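Local structure of VP1 (Polyomavirus HPyV7, 4PCH) at residues B[126-131]-B[182-187]. The protein forms, as pentamers, the major coat of the T=7 icosahedral virion, here represented by its jelly-roll core, and probably mediates attachment to host cells. Residues are numbered along the deposited sequence; the frame is centred on the assembly and turned at random.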
ATOM      1  N   GLY B 126      16.867  28.501   6.849  1.00 15.31           N
ATOM      2  CA  GLY B 126      18.256  28.310   7.262  1.00 15.69           C
ATOM      3  C   GLY B 126      18.515  26.822   7.218  1.00 15.74           C
ATOM      4  O   GLY B 126      17.636  26.050   6.814  1.00 13.65           O
ATOM      5  N   PRO B 127      19.711  26.393   7.622  1.00 14.71           N
ATOM      6  CA  PRO B 127      20.026  24.952   7.505  1.00 13.52           C
ATOM      7  C   PRO B 127      19.193  24.079   8.408  1.00 12.48           C
ATOM      8  O   PRO B 127      18.731  24.513   9.451  1.00 13.74           O
ATOM      9  CB  PRO B 127      21.513  24.859   7.911  1.00 16.11           C
ATOM     10  CG  PRO B 127      21.973  26.221   8.184  1.00 20.32           C
ATOM     11  CD  PRO B 127      20.868  27.216   8.001  1.00 18.87           C
ATOM     12  N   LEU B 128      19.038  22.828   7.987  1.00 12.54           N
ATOM     13  CA  LEU B 128      18.301  21.810   8.698  1.00 12.30           C
ATOM     14  C   LEU B 128      18.911  21.479  10.056  1.00 13.40           C
ATOM     15  O   LEU B 128      20.097  21.167  10.134  1.00 13.78           O
ATOM     16  CB  LEU B 128      18.282  20.550   7.836  1.00 12.15           C
ATOM     17  CG  LEU B 128      17.560  19.325   8.424  1.00 13.11           C
ATOM     18  CD1 LEU B 128      16.062  19.528   8.439  1.00 13.48           C
ATOM     19  CD2 LEU B 128      17.855  18.022   7.694  1.00 12.82           C
ATOM     20  N   ASP B 129      18.109  21.545  11.114  1.00 12.66           N
ATOM     21  CA  ASP B 129      18.543  21.093  12.447  1.00 14.34           C
ATOM     22  C   ASP B 129      18.462  19.562  12.493  1.00 11.79           C
ATOM     23  O   ASP B 129      17.398  18.972  12.141  1.00 13.11           O
ATOM     24  CB  ASP B 129      17.629  21.679  13.524  1.00 15.63           C
ATOM     25  CG  ASP B 129      17.661  23.191  13.571  1.00 16.93           C
ATOM     26  OD1 ASP B 129      18.769  23.777  13.775  1.00 19.05           O
ATOM     27  OD2 ASP B 129      16.567  23.802  13.440  1.00 17.56           O
ATOM     28  N   VAL B 130      19.557  18.931  12.954  1.00 11.68           N
ATOM     29  CA  VAL B 130      19.626  17.457  13.054  1.00 12.48           C
ATOM     30  C   VAL B 130      20.127  17.020  14.426  1.00 12.64           C
ATOM     31  O   VAL B 130      20.775  17.779  15.168  1.00 13.40           O
ATOM     32  CB  VAL B 130      20.566  16.822  11.973  1.00 12.49           C
ATOM     33  CG1 VAL B 130      19.859  16.789  10.638  1.00 14.45           C
ATOM     34  CG2 VAL B 130      21.886  17.566  11.881  1.00 13.97           C
ATOM     35  N   ILE B 131      19.801  15.777  14.762  1.00 13.31           N
ATOM     36  CA  ILE B 131      20.280  15.137  15.966  1.00 13.80           C
ATOM     37  C   ILE B 131      21.251  14.023  15.563  1.00 13.55           C
ATOM     38  O   ILE B 131      20.979  13.241  14.629  1.00 15.37           O
ATOM     39  CB  ILE B 131      19.134  14.536  16.800  1.00 14.80           C
ATOM     40  CG1 ILE B 131      18.031  15.556  17.065  1.00 17.04           C
ATOM     41  CG2 ILE B 131      19.676  13.991  18.114  1.00 15.02           C
ATOM     42  CD1 ILE B 131      16.837  14.952  17.751  1.00 16.89           C
ATOM     43  N   ASP B 182      11.845  25.103  13.418  1.00 16.51           N
ATOM     44  CA  ASP B 182      10.563  25.823  13.368  0.50 18.60           C
ATOM     45  C   ASP B 182      10.401  26.681  12.092  1.00 20.13           C
ATOM     46  O   ASP B 182       9.286  27.056  11.781  1.00 23.48           O
ATOM     47  CB  ASP B 182      10.293  26.648  14.621  0.50 18.92           C
ATOM     48  CG  ASP B 182       9.828  25.816  15.795  0.50 22.08           C
ATOM     49  OD1 ASP B 182       8.868  25.026  15.674  0.50 24.63           O
ATOM     50  OD2 ASP B 182      10.409  26.012  16.871  0.50 29.80           O
ATOM     51  N   ASN B 183      11.460  26.892  11.317  1.00 17.10           N
ATOM     52  CA  ASN B 183      11.326  27.580  10.024  1.00 16.35           C
ATOM     53  C   ASN B 183      11.781  26.723   8.859  1.00 14.45           C
ATOM     54  O   ASN B 183      12.298  27.234   7.871  1.00 14.80           O
ATOM     55  CB  ASN B 183      12.089  28.920  10.094  1.00 15.42           C
ATOM     56  CG  ASN B 183      11.730  29.886   8.961  1.00 17.29           C
ATOM     57  OD1 ASN B 183      10.576  29.978   8.522  1.00 15.67           O
ATOM     58  ND2 ASN B 183      12.722  30.657   8.526  1.00 15.10           N
ATOM     59  N   THR B 184      11.533  25.414   8.977  1.00 13.42           N
ATOM     60  CA  THR B 184      11.809  24.435   7.944  1.00 13.52           C
ATOM     61  C   THR B 184      10.628  23.449   7.913  1.00 14.42           C
ATOM     62  O   THR B 184      10.017  23.168   8.971  1.00 15.83           O
ATOM     63  CB  THR B 184      13.132  23.695   8.260  1.00 13.95           C
ATOM     64  OG1 THR B 184      14.226  24.594   8.081  1.00 15.45           O
ATOM     65  CG2 THR B 184      13.332  22.448   7.397  1.00 14.13           C
ATOM     66  N   ARG B 185      10.273  22.973   6.718  1.00 14.38           N
ATOM     67  CA  ARG B 185       9.369  21.827   6.584  1.00 12.32           C
ATOM     68  C   ARG B 185      10.162  20.678   6.054  1.00 12.81           C
ATOM     69  O   ARG B 185      11.025  20.858   5.172  1.00 13.52           O
ATOM     70  CB  ARG B 185       8.212  22.116   5.625  1.00 12.58           C
ATOM     71  CG  ARG B 185       7.451  23.384   5.920  1.00 13.38           C
ATOM     72  CD  ARG B 185       6.925  23.527   7.327  1.00 14.72           C
ATOM     73  NE  ARG B 185       6.141  24.758   7.353  1.00 16.74           N
ATOM     74  CZ  ARG B 185       6.315  25.821   8.121  1.00 16.81           C
ATOM     75  NH1 ARG B 185       7.207  25.846   9.114  1.00 17.38           N
ATOM     76  NH2 ARG B 185       5.520  26.874   7.934  1.00 18.93           N
ATOM     77  N   TYR B 186       9.908  19.464   6.588  1.00 12.04           N
ATOM     78  CA  TYR B 186      10.639  18.287   6.117  1.00 12.70           C
ATOM     79  C   TYR B 186       9.768  17.044   6.166  1.00 12.23           C
ATOM     80  O   TYR B 186       8.755  17.001   6.873  1.00 15.46           O
ATOM     81  CB  TYR B 186      11.932  18.043   6.928  1.00 13.69           C
ATOM     82  CG  TYR B 186      11.721  17.734   8.386  1.00 12.06           C
ATOM     83  CD1 TYR B 186      11.366  16.461   8.812  1.00 12.12           C
ATOM     84  CD2 TYR B 186      11.888  18.715   9.358  1.00 12.88           C
ATOM     85  CE1 TYR B 186      11.175  16.189  10.156  1.00 12.28           C
ATOM     86  CE2 TYR B 186      11.706  18.445  10.695  1.00 12.78           C
ATOM     87  CZ  TYR B 186      11.351  17.184  11.098  1.00 12.89           C
ATOM     88  OH  TYR B 186      11.160  16.931  12.442  1.00 15.32           O
ATOM     89  N   PHE B 187      10.197  16.047   5.407  1.00 13.04           N
ATOM     90  CA  PHE B 187       9.524  14.746   5.362  1.00 13.04           C
ATOM     91  C   PHE B 187      10.546  13.681   4.996  1.00 13.62           C
ATOM     92  O   PHE B 187      11.381  13.880   4.089  1.00 11.70           O
ATOM     93  CB  PHE B 187       8.434  14.740   4.290  1.00 15.97           C
ATOM     94  CG  PHE B 187       7.708  13.410   4.201  1.00 19.23           C
ATOM     95  CD1 PHE B 187       6.825  13.032   5.187  1.00 20.51           C
ATOM     96  CD2 PHE B 187       7.967  12.540   3.180  1.00 26.15           C
ATOM     97  CE1 PHE B 187       6.181  11.800   5.140  1.00 26.89           C
ATOM     98  CE2 PHE B 187       7.332  11.305   3.116  1.00 23.98           C
ATOM     99  CZ  PHE B 187       6.442  10.943   4.096  1.00 23.61           C
TER
HETATM  100  O   HOH W   1      16.377  23.666   6.535  1.00 13.56           O
HETATM  101  O   HOH W   2      15.978  24.499  10.277  1.00 20.88           O
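Gly126 and Leu128 face Thr184 without strand pairing or any direct hydrogen bond between the segments: Gly126 and Pro127 belong to the loop leading into strand 129-132, whereas Thr184 begins strand 184-191. The CA atoms of Leu128 and Thr184 lie 7.0 Å apart, and those of Gly126 and Asn183 7.5 Å. Two waters lie between the segments and turn the hydroxyl of Thr184 into the polar link between the backbones. Each hydrogen-bonds to Thr184 OG1 at 2.8 Å; water 1 donates to Gly126 O (2.7 Å), and water 2 bonds to Pro127 O (2.9 Å). One side-chain oxygen thus reaches two successive carbonyls of the loop, although OG1 itself stays 3.9 Å from Gly126 O. The methyl of Thr184 serves the apolar half: OG1 lies beside the backbone N (chi1 -70°), which puts CG2 anti to that N, where it meets Leu128 CD1 at 4.1 Å, the two side chains crossing at about a right angle. Leu128 CD1 also approaches the Tyr186 ring obliquely, 4.4 Å from CD2, so the leucine branch spans two alternate residues that point from the strand toward the loop. Strand 117-124 adds Phe120 against Leu128 and Ala122 against both Thr184 and Tyr186. Asp129 OD2 accepts a hydrogen bond from Asn181 N. The contact therefore joins strand 184-191, paired with 117-124 in the jelly-roll, to the small sheet in which 129-132 runs between 161-163 and 174-176; at Phe187 the large sheet runs on, antiparallel, into a strand of a neighbouring subunit.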